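Local coordinates for phosphodiesterase (Candida albicans, PDB 6CPU), which is a mostly helical metal-binding protein of the phosphodiesterase family, HD clan, and holds a zinc ion in this structure, at residues A[237-240]-A[241-245]; A[297-300]-A[301-304]; A[205-208]-A[209-212]. All blocks are in the same frame, centred on the assembly; numbering follows the deposited sequence.

Contact 1. Residues A[237-240]-A[241-245]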
ATOM      1  N   MET A 237      -3.751   5.359 -13.422  1.00 23.06           N
ATOM      2  CA  MET A 237      -4.646   6.221 -12.661  1.00 24.07           C
ATOM      3  C   MET A 237      -4.054   7.557 -12.256  1.00 24.29           C
ATOM      4  O   MET A 237      -4.703   8.602 -12.402  1.00 24.30           O
ATOM      5  CB  MET A 237      -5.171   5.465 -11.454  1.00 23.57           C
ATOM      6  CG  MET A 237      -6.129   4.378 -11.868  1.00 24.74           C
ATOM      7  SD  MET A 237      -6.833   3.479 -10.488  1.00 24.88           S
ATOM      8  CE  MET A 237      -5.547   2.284 -10.126  1.00 24.90           C
ATOM      9  N   ILE A 238      -2.817   7.547 -11.769  1.00 23.42           N
ATOM     10  CA  ILE A 238      -2.179   8.786 -11.349  1.00 23.88           C
ATOM     11  C   ILE A 238      -1.780   9.668 -12.536  1.00 25.04           C
ATOM     12  O   ILE A 238      -1.965  10.885 -12.481  1.00 24.90           O
ATOM     13  CB  ILE A 238      -0.968   8.521 -10.430  1.00 23.94           C
ATOM     14  CG1 ILE A 238      -1.409   7.757  -9.173  1.00 23.55           C
ATOM     15  CG2 ILE A 238      -0.280   9.820 -10.057  1.00 24.48           C
ATOM     16  CD1 ILE A 238      -2.284   8.532  -8.211  1.00 24.40           C
ATOM     17  N   ASP A 239      -1.234   9.078 -13.594  1.00 25.44           N
ATOM     18  CA  ASP A 239      -0.888   9.853 -14.793  1.00 27.32           C
ATOM     19  C   ASP A 239      -2.132  10.564 -15.327  1.00 27.35           C
ATOM     20  O   ASP A 239      -2.078  11.749 -15.662  1.00 28.17           O
ATOM     21  CB  ASP A 239      -0.273   8.951 -15.866  1.00 28.86           C
ATOM     22  CG  ASP A 239       0.301   9.732 -17.053  1.00 31.10           C
ATOM     23  OD1 ASP A 239       0.733  10.883 -16.886  1.00 32.37           O
ATOM     24  OD2 ASP A 239       0.344   9.170 -18.165  1.00 35.12           O
ATOM     25  N   TYR A 240      -3.247   9.840 -15.360  1.00 27.78           N
ATOM     26  CA  TYR A 240      -4.533  10.348 -15.859  1.00 29.20           C
ATOM     27  C   TYR A 240      -5.019  11.553 -15.046  1.00 29.87           C
ATOM     28  O   TYR A 240      -5.490  12.539 -15.605  1.00 30.87           O
ATOM     29  CB  TYR A 240      -5.571   9.225 -15.821  1.00 28.55           C
ATOM     30  CG  TYR A 240      -6.856   9.492 -16.582  1.00 30.51           C
ATOM     31  CD1 TYR A 240      -6.879   9.469 -17.973  1.00 30.45           C
ATOM     32  CD2 TYR A 240      -8.057   9.732 -15.909  1.00 30.67           C
ATOM     33  CE1 TYR A 240      -8.057   9.696 -18.678  1.00 30.33           C
ATOM     34  CE2 TYR A 240      -9.245   9.957 -16.609  1.00 31.48           C
ATOM     35  CZ  TYR A 240      -9.234   9.931 -17.994  1.00 31.24           C
ATOM     36  OH  TYR A 240     -10.403  10.164 -18.689  1.00 32.64           O
ATOM     37  N   ALA A 241      -4.882  11.463 -13.723  1.00 29.58           N
ATOM     38  CA  ALA A 241      -5.241  12.549 -12.826  1.00 29.43           C
ATOM     39  C   ALA A 241      -4.320  13.755 -12.991  1.00 28.78           C
ATOM     40  O   ALA A 241      -4.792  14.891 -13.026  1.00 31.93           O
ATOM     41  CB  ALA A 241      -5.224  12.065 -11.389  1.00 28.55           C
ATOM     42  N   ILE A 242      -3.013  13.511 -13.095  1.00 28.67           N
ATOM     43  CA  ILE A 242      -2.028  14.586 -13.289  1.00 29.58           C
ATOM     44  C   ILE A 242      -2.324  15.378 -14.574  1.00 33.25           C
ATOM     45  O   ILE A 242      -2.247  16.606 -14.581  1.00 33.54           O
ATOM     46  CB  ILE A 242      -0.577  14.033 -13.337  1.00 28.56           C
ATOM     47  CG1 ILE A 242      -0.146  13.525 -11.959  1.00 27.91           C
ATOM     48  CG2 ILE A 242       0.411  15.096 -13.798  1.00 29.75           C
ATOM     49  CD1 ILE A 242       1.119  12.687 -11.975  1.00 28.24           C
ATOM     50  N   LYS A 243      -2.677  14.671 -15.646  1.00 34.98           N
ATOM     51  CA  LYS A 243      -3.006  15.316 -16.929  1.00 37.69           C
ATOM     52  C   LYS A 243      -4.172  16.312 -16.865  1.00 38.61           C
ATOM     53  O   LYS A 243      -4.286  17.167 -17.736  1.00 37.10           O
ATOM     54  CB  LYS A 243      -3.320  14.263 -17.996  1.00 38.17           C
ATOM     55  CG  LYS A 243      -2.100  13.592 -18.588  1.00 39.98           C
ATOM     56  CD  LYS A 243      -2.531  12.531 -19.592  1.00 41.65           C
ATOM     57  CE  LYS A 243      -1.348  11.775 -20.170  1.00 41.86           C
ATOM     58  NZ  LYS A 243      -1.812  10.497 -20.774  1.00 41.46           N
ATOM     59  N   GLN A 244      -5.048  16.183 -15.869  1.00 38.84           N
ATOM     60  CA  GLN A 244      -6.177  17.099 -15.724  1.00 40.02           C
ATOM     61  C   GLN A 244      -5.832  18.362 -14.924  1.00 41.14           C
ATOM     62  O   GLN A 244      -6.626  19.307 -14.899  1.00 39.44           O
ATOM     63  CB  GLN A 244      -7.388  16.403 -15.087  1.00 40.46           C
ATOM     64  CG  GLN A 244      -7.724  15.001 -15.593  1.00 41.86           C
ATOM     65  CD  GLN A 244      -7.755  14.864 -17.111  1.00 44.85           C
ATOM     66  OE1 GLN A 244      -7.379  13.819 -17.656  1.00 47.48           O
ATOM     67  NE2 GLN A 244      -8.202  15.906 -17.796  1.00 42.72           N
ATOM     68  N   VAL A 245      -4.660  18.402 -14.287  1.00 42.10           N
ATOM     69  CA  VAL A 245      -4.311  19.537 -13.429  1.00 42.74           C
ATOM     70  C   VAL A 245      -3.624  20.603 -14.260  1.00 45.28           C
ATOM     71  O   VAL A 245      -2.526  20.387 -14.766  1.00 42.57           O
ATOM     72  CB  VAL A 245      -3.404  19.132 -12.252  1.00 42.65           C
ATOM     73  CG1 VAL A 245      -3.204  20.315 -11.312  1.00 42.03           C
ATOM     74  CG2 VAL A 245      -4.017  17.955 -11.503  1.00 41.24           C
TER
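The Tyr-240 ring has the side-chain end of Gln-244 over the centre of one face. The two residues lie four apart near the C-terminal end of helix 227-242, in a region that includes a type I beta turn from Ile-242 to Val-245. Gln-244 CG lies beside its backbone N (chi1 -43°), 3.3 Å from Tyr-240 O, and the bend at chi2 carries only the amide. Beyond these residues, the Tyr-240 ring meets Phe-299 of the 297-304 loop edge-to-face. Its hydroxyl is hydrogen-bonded to Pro-297 O, which ties helix 227-242 to the loop after helix 276-292.

A second flat group is the carboxylate of Asp-239. CG stands anti to the backbone N (chi1 -171°), and OD2 reaches forward to the next turn. There the extended chain of Lys-243 brings NZ to 3.6 Å from OD2. This is a long, probably weak salt bridge, and it runs on one flank of the helix. The methylene carbon CE of Lys-243 lies almost as close, 3.7 Å from OD2.

Three successive i to i+4 bonds hold the backbone. They run from the N of Ala-241, Ile-242 and Lys-243 to the O of Met-237, Ile-238 and Asp-239. The turn then closes with Val-245 N bonded to Ile-242 O. The buried side packs on neighbouring helices: Met-237 on helix 276-292, and Ala-241 with Ile-238 on Leu-343 of helix 336-348. Along this side Ile-242 sets its CD1 3.7 Å from Ile-238 CG2, while its CG1 rests 3.2 Å from Ile-238 O.

Contact 2. Residues A[297-300]-A[301-304]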
ATOM      1  N   PRO A 297     -12.797  13.068 -16.063  1.00 35.42           N
ATOM      2  CA  PRO A 297     -13.594  12.659 -17.227  1.00 34.87           C
ATOM      3  C   PRO A 297     -13.546  11.156 -17.444  1.00 36.10           C
ATOM      4  O   PRO A 297     -12.562  10.499 -17.075  1.00 33.68           O
ATOM      5  CB  PRO A 297     -12.916  13.381 -18.392  1.00 35.66           C
ATOM      6  CG  PRO A 297     -11.507  13.603 -17.953  1.00 35.53           C
ATOM      7  CD  PRO A 297     -11.511  13.674 -16.449  1.00 34.69           C
ATOM      8  N   LYS A 298     -14.598  10.610 -18.044  1.00 34.14           N
ATOM      9  CA  LYS A 298     -14.620   9.196 -18.369  1.00 35.51           C
ATOM     10  C   LYS A 298     -13.606   8.954 -19.484  1.00 33.68           C
ATOM     11  O   LYS A 298     -13.197   9.893 -20.175  1.00 34.67           O
ATOM     12  CB  LYS A 298     -16.021   8.754 -18.791  1.00 37.83           C
ATOM     13  CG  LYS A 298     -17.098   9.150 -17.793  1.00 39.67           C
ATOM     14  CD  LYS A 298     -18.386   8.380 -17.992  1.00 43.17           C
ATOM     15  CE  LYS A 298     -19.498   9.019 -17.173  1.00 45.86           C
ATOM     16  NZ  LYS A 298     -20.749   8.215 -17.164  1.00 48.40           N
ATOM     17  N   PHE A 299     -13.192   7.701 -19.633  1.00 32.14           N
ATOM     18  CA  PHE A 299     -12.192   7.322 -20.623  1.00 32.31           C
ATOM     19  C   PHE A 299     -12.702   6.167 -21.469  1.00 32.32           C
ATOM     20  O   PHE A 299     -13.668   5.493 -21.104  1.00 32.63           O
ATOM     21  CB  PHE A 299     -10.834   6.985 -19.957  1.00 31.71           C
ATOM     22  CG  PHE A 299     -10.919   5.999 -18.816  1.00 30.35           C
ATOM     23  CD1 PHE A 299     -10.566   4.670 -19.005  1.00 29.89           C
ATOM     24  CD2 PHE A 299     -11.313   6.402 -17.552  1.00 29.83           C
ATOM     25  CE1 PHE A 299     -10.629   3.752 -17.971  1.00 29.54           C
ATOM     26  CE2 PHE A 299     -11.373   5.485 -16.507  1.00 29.44           C
ATOM     27  CZ  PHE A 299     -11.036   4.165 -16.718  1.00 29.91           C
ATOM     28  N   LYS A 300     -12.049   5.928 -22.600  1.00 33.26           N
ATOM     29  CA  LYS A 300     -12.536   4.932 -23.558  1.00 35.14           C
ATOM     30  C   LYS A 300     -12.695   3.548 -22.939  1.00 33.99           C
ATOM     31  O   LYS A 300     -13.594   2.789 -23.310  1.00 33.03           O
ATOM     32  CB  LYS A 300     -11.594   4.850 -24.760  1.00 38.56           C
ATOM     33  CG  LYS A 300     -12.122   3.995 -25.898  1.00 43.10           C
ATOM     34  CD  LYS A 300     -11.297   4.178 -27.164  1.00 46.30           C
ATOM     35  CE  LYS A 300     -12.002   3.572 -28.368  1.00 47.75           C
ATOM     36  NZ  LYS A 300     -11.072   3.416 -29.517  1.00 49.57           N
ATOM     37  N   GLN A 301     -11.813   3.218 -21.997  1.00 31.50           N
ATOM     38  CA  GLN A 301     -11.776   1.894 -21.398  1.00 30.37           C
ATOM     39  C   GLN A 301     -12.644   1.772 -20.138  1.00 30.87           C
ATOM     40  O   GLN A 301     -12.634   0.732 -19.480  1.00 30.23           O
ATOM     41  CB  GLN A 301     -10.327   1.505 -21.081  1.00 29.33           C
ATOM     42  CG  GLN A 301      -9.380   1.564 -22.275  1.00 28.40           C
ATOM     43  CD  GLN A 301      -8.637   2.880 -22.419  1.00 27.80           C
ATOM     44  OE1 GLN A 301      -9.157   3.945 -22.091  1.00 28.76           O
ATOM     45  NE2 GLN A 301      -7.410   2.815 -22.919  1.00 27.64           N
ATOM     46  N   PHE A 302     -13.389   2.826 -19.816  1.00 30.85           N
ATOM     47  CA  PHE A 302     -14.262   2.843 -18.651  1.00 33.82           C
ATOM     48  C   PHE A 302     -15.541   2.052 -18.930  1.00 35.79           C
ATOM     49  O   PHE A 302     -16.151   2.211 -19.991  1.00 35.37           O
ATOM     50  CB  PHE A 302     -14.583   4.294 -18.285  1.00 35.29           C
ATOM     51  CG  PHE A 302     -15.434   4.440 -17.062  1.00 37.82           C
ATOM     52  CD1 PHE A 302     -14.869   4.357 -15.795  1.00 38.31           C
ATOM     53  CD2 PHE A 302     -16.800   4.671 -17.171  1.00 38.57           C
ATOM     54  CE1 PHE A 302     -15.655   4.495 -14.660  1.00 39.59           C
ATOM     55  CE2 PHE A 302     -17.587   4.809 -16.039  1.00 39.94           C
ATOM     56  CZ  PHE A 302     -17.013   4.720 -14.783  1.00 39.09           C
ATOM     57  N   VAL A 303     -15.939   1.201 -17.983  1.00 36.20           N
ATOM     58  CA  VAL A 303     -17.125   0.359 -18.135  1.00 37.10           C
ATOM     59  C   VAL A 303     -18.278   0.988 -17.353  1.00 38.91           C
ATOM     60  O   VAL A 303     -18.309   0.954 -16.123  1.00 35.61           O
ATOM     61  CB  VAL A 303     -16.856  -1.083 -17.672  1.00 37.99           C
ATOM     62  CG1 VAL A 303     -18.116  -1.933 -17.775  1.00 38.77           C
ATOM     63  CG2 VAL A 303     -15.733  -1.702 -18.495  1.00 37.59           C
ATOM     64  N   GLU A 304     -19.218   1.575 -18.085  1.00 39.91           N
ATOM     65  CA  GLU A 304     -20.270   2.395 -17.491  1.00 42.13           C
ATOM     66  C   GLU A 304     -21.097   1.669 -16.422  1.00 40.23           C
ATOM     67  O   GLU A 304     -21.490   2.282 -15.435  1.00 40.73           O
ATOM     68  CB  GLU A 304     -21.197   2.927 -18.592  1.00 45.72           C
ATOM     69  CG  GLU A 304     -22.239   3.923 -18.116  1.00 48.08           C
ATOM     70  CD  GLU A 304     -21.633   5.156 -17.479  1.00 50.41           C
ATOM     71  OE1 GLU A 304     -20.700   5.739 -18.072  1.00 54.62           O
ATOM     72  OE2 GLU A 304     -22.098   5.551 -16.387  1.00 53.86           O
TER
HETATM   73  O   HOH W   1     -16.356   4.594 -21.436  1.00 38.94           O
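Phe-302 sets its CB over the centre of the Phe-299 ring, 3.7 Å from the ring centroid and almost on the ring normal, a CH-pi contact. The two rings form an offset edge-to-face pair. Their planes are 69° apart, and an edge of Phe-302 is turned to the face of Phe-299. CE2 of Phe-299 meets CD1 of Phe-302 at 3.7 Å. At its own edge, the Phe-299 ring has Gln-301 OE1 in plane, 3.5 Å from CD1. CG of Phe-299 sits between the backbone N and the carbonyl carbon (chi1 51°), which folds the ring back over the turn.

That turn is a type I beta turn from Phe-299 to Phe-302. Phe-302 N gives a bond of 3.0 Å to Phe-299 O, approaching from above the carbonyl plane. A water donates to the same oxygen and to Phe-302 O, bridging the two carbonyl oxygens.

The extended chain of Lys-298 passes obliquely across the Phe-302 side chain, with CD 4.1 Å from CD2. Its NZ forms a 2.6 Å salt bridge with Glu-304 OE1. NZ meets this oxygen on the syn side, 22° out of the carboxylate plane, and lies 3.1 Å from Glu-304 OE2.

Further out, the Gln-301 amide is fixed by Val-319 O and Ile-321 N. The side chains of Phe-299 and Phe-302 pack on Ile-291 of helix 276-292, and the Phe-302 ring also meets that of His-288. The contact thus holds an interhelical loop against the helices. Phe-299 O is gripped by two donors, whereas its buried N has no partner in the model. The close carboxylate of Glu-304 would be expected to favour a charged Lys-298.

Contact 3. Residues A[205-208]-A[209-212]; sequences TTRL and SQLC
Arg-207 and Gln-210 make the one side-chain hydrogen bond of this contact, in the first turns of helix 205-216. Arg-207 NH1 donates to Gln-210 OE1 over 2.9 Å with an N-H...O angle of 161°. The oxygen lies in the guanidinium plane, but NH1 comes from above the amide plane. The two planes are nearly perpendicular (85°). The bend of Arg-207 at chi2 (53°) turns its chain along the helix to reach the glutamine. Arg-207 NH2 makes a salt bridge to Asp-229 of helix 227-242, so the guanidinium joins two helices.

An apolar contact lies over the flat face of that group. Leu-211 CD2 sits above its centre, 4.0 Å from CZ. Separately, Thr-206 CG2 makes a van der Waals contact with Gln-210 NE2 at 3.9 Å.

Backbone bonds of the i to i+4 kind carry the helix. They pair the N of Ser-209, Gln-210, Leu-211 and Cys-212 with the O of Thr-205, Thr-206, Arg-207 and Leu-208. At the start, Ser-204 OG is hydrogen-bonded to Arg-207 N. Ser-209 OG is hydrogen-bonded to Asp-315 N, and Ser-209 CB lies 3.4 Å from Thr-205 O.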
ATOM      1  N   THR A 205       2.218  -4.865 -25.151  1.00 28.90           N
ATOM      2  CA  THR A 205       1.116  -3.996 -25.528  1.00 30.28           C
ATOM      3  C   THR A 205      -0.220  -4.599 -25.113  1.00 28.30           C
ATOM      4  O   THR A 205      -1.082  -3.901 -24.592  1.00 27.30           O
ATOM      5  CB  THR A 205       1.101  -3.728 -27.048  1.00 33.07           C
ATOM      6  OG1 THR A 205       2.351  -3.155 -27.430  1.00 36.56           O
ATOM      7  CG2 THR A 205      -0.022  -2.769 -27.412  1.00 35.09           C
ATOM      8  N   THR A 206      -0.381  -5.898 -25.326  1.00 27.38           N
ATOM      9  CA  THR A 206      -1.623  -6.567 -24.938  1.00 27.26           C
ATOM     10  C   THR A 206      -1.875  -6.484 -23.439  1.00 25.86           C
ATOM     11  O   THR A 206      -2.991  -6.152 -23.027  1.00 24.84           O
ATOM     12  CB  THR A 206      -1.656  -8.018 -25.400  1.00 28.94           C
ATOM     13  OG1 THR A 206      -1.643  -8.031 -26.831  1.00 30.47           O
ATOM     14  CG2 THR A 206      -2.927  -8.713 -24.911  1.00 29.55           C
ATOM     15  N   ARG A 207      -0.855  -6.755 -22.630  1.00 24.68           N
ATOM     16  CA  ARG A 207      -1.030  -6.680 -21.166  1.00 24.79           C
ATOM     17  C   ARG A 207      -1.365  -5.275 -20.697  1.00 23.98           C
ATOM     18  O   ARG A 207      -2.283  -5.096 -19.906  1.00 23.30           O
ATOM     19  CB  ARG A 207       0.201  -7.201 -20.401  1.00 25.25           C
ATOM     20  CG  ARG A 207      -0.058  -7.468 -18.910  1.00 25.32           C
ATOM     21  CD  ARG A 207      -1.266  -8.371 -18.703  1.00 25.30           C
ATOM     22  NE  ARG A 207      -1.571  -8.652 -17.302  1.00 25.91           N
ATOM     23  CZ  ARG A 207      -2.765  -9.050 -16.861  1.00 26.72           C
ATOM     24  NH1 ARG A 207      -3.784  -9.219 -17.705  1.00 27.70           N
ATOM     25  NH2 ARG A 207      -2.954  -9.283 -15.567  1.00 26.16           N
ATOM     26  N   LEU A 208      -0.615  -4.274 -21.162  1.00 23.98           N
ATOM     27  CA  LEU A 208      -0.873  -2.894 -20.746  1.00 24.03           C
ATOM     28  C   LEU A 208      -2.288  -2.446 -21.123  1.00 24.81           C
ATOM     29  O   LEU A 208      -2.953  -1.736 -20.350  1.00 24.38           O
ATOM     30  CB  LEU A 208       0.180  -1.932 -21.321  1.00 24.93           C
ATOM     31  CG  LEU A 208       1.634  -2.241 -20.952  1.00 24.85           C
ATOM     32  CD1 LEU A 208       2.544  -1.134 -21.466  1.00 24.84           C
ATOM     33  CD2 LEU A 208       1.838  -2.469 -19.458  1.00 24.56           C
ATOM     34  N   SER A 209      -2.754  -2.870 -22.299  1.00 24.07           N
ATOM     35  CA  SER A 209      -4.126  -2.588 -22.715  1.00 24.74           C
ATOM     36  C   SER A 209      -5.134  -3.290 -21.799  1.00 23.54           C
ATOM     37  O   SER A 209      -6.106  -2.685 -21.390  1.00 26.06           O
ATOM     38  CB  SER A 209      -4.361  -2.979 -24.175  1.00 24.74           C
ATOM     39  OG  SER A 209      -5.712  -2.699 -24.529  1.00 25.95           O
ATOM     40  N   GLN A 210      -4.879  -4.544 -21.453  1.00 23.37           N
ATOM     41  CA  GLN A 210      -5.766  -5.274 -20.547  1.00 24.11           C
ATOM     42  C   GLN A 210      -5.890  -4.550 -19.207  1.00 24.16           C
ATOM     43  O   GLN A 210      -6.970  -4.487 -18.622  1.00 23.47           O
ATOM     44  CB  GLN A 210      -5.278  -6.699 -20.321  1.00 24.73           C
ATOM     45  CG  GLN A 210      -5.438  -7.593 -21.535  1.00 26.66           C
ATOM     46  CD  GLN A 210      -4.819  -8.959 -21.362  1.00 28.32           C
ATOM     47  OE1 GLN A 210      -3.863  -9.146 -20.606  1.00 27.49           O
ATOM     48  NE2 GLN A 210      -5.361  -9.933 -22.080  1.00 29.39           N
ATOM     49  N   LEU A 211      -4.780  -3.995 -18.727  1.00 22.62           N
ATOM     50  CA  LEU A 211      -4.790  -3.290 -17.446  1.00 22.47           C
ATOM     51  C   LEU A 211      -5.617  -2.009 -17.512  1.00 22.76           C
ATOM     52  O   LEU A 211      -6.279  -1.656 -16.534  1.00 22.61           O
ATOM     53  CB  LEU A 211      -3.358  -3.036 -16.947  1.00 22.10           C
ATOM     54  CG  LEU A 211      -2.573  -4.324 -16.645  1.00 22.44           C
ATOM     55  CD1 LEU A 211      -1.150  -4.023 -16.180  1.00 22.63           C
ATOM     56  CD2 LEU A 211      -3.272  -5.244 -15.641  1.00 22.83           C
ATOM     57  N   CYS A 212      -5.620  -1.335 -18.665  1.00 23.98           N
ATOM     58  CA  CYS A 212      -6.488  -0.178 -18.875  1.00 25.09           C
ATOM     59  C   CYS A 212      -7.946  -0.559 -18.634  1.00 25.38           C
ATOM     60  O   CYS A 212      -8.640   0.104 -17.866  1.00 26.97           O
ATOM     61  CB  CYS A 212      -6.331   0.375 -20.286  1.00 25.49           C
ATOM     62  SG  CYS A 212      -4.751   1.153 -20.651  1.00 26.17           S
TER

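From the N terminus the order is contact 3, contact 1, contact 2. Each is local and closes only its own stretch: turns at the start of helix 205-216, near the end of helix 227-242, and a beta turn in the loop between helices 276-292 and 336-348. They run in series, and none nests in or crosses another. Contacts 1 and 3 do not touch; their nearest atoms are about 8 Å apart. Contact 2 touches both. Tyr-240 OH lies 2.7 Å from Pro-297 O, a probable hydrogen bond, and Gln-301 NE2 lies 3.7 Å from Cys-212 CB. The 297-304 loop therefore ties together the two consecutive helices.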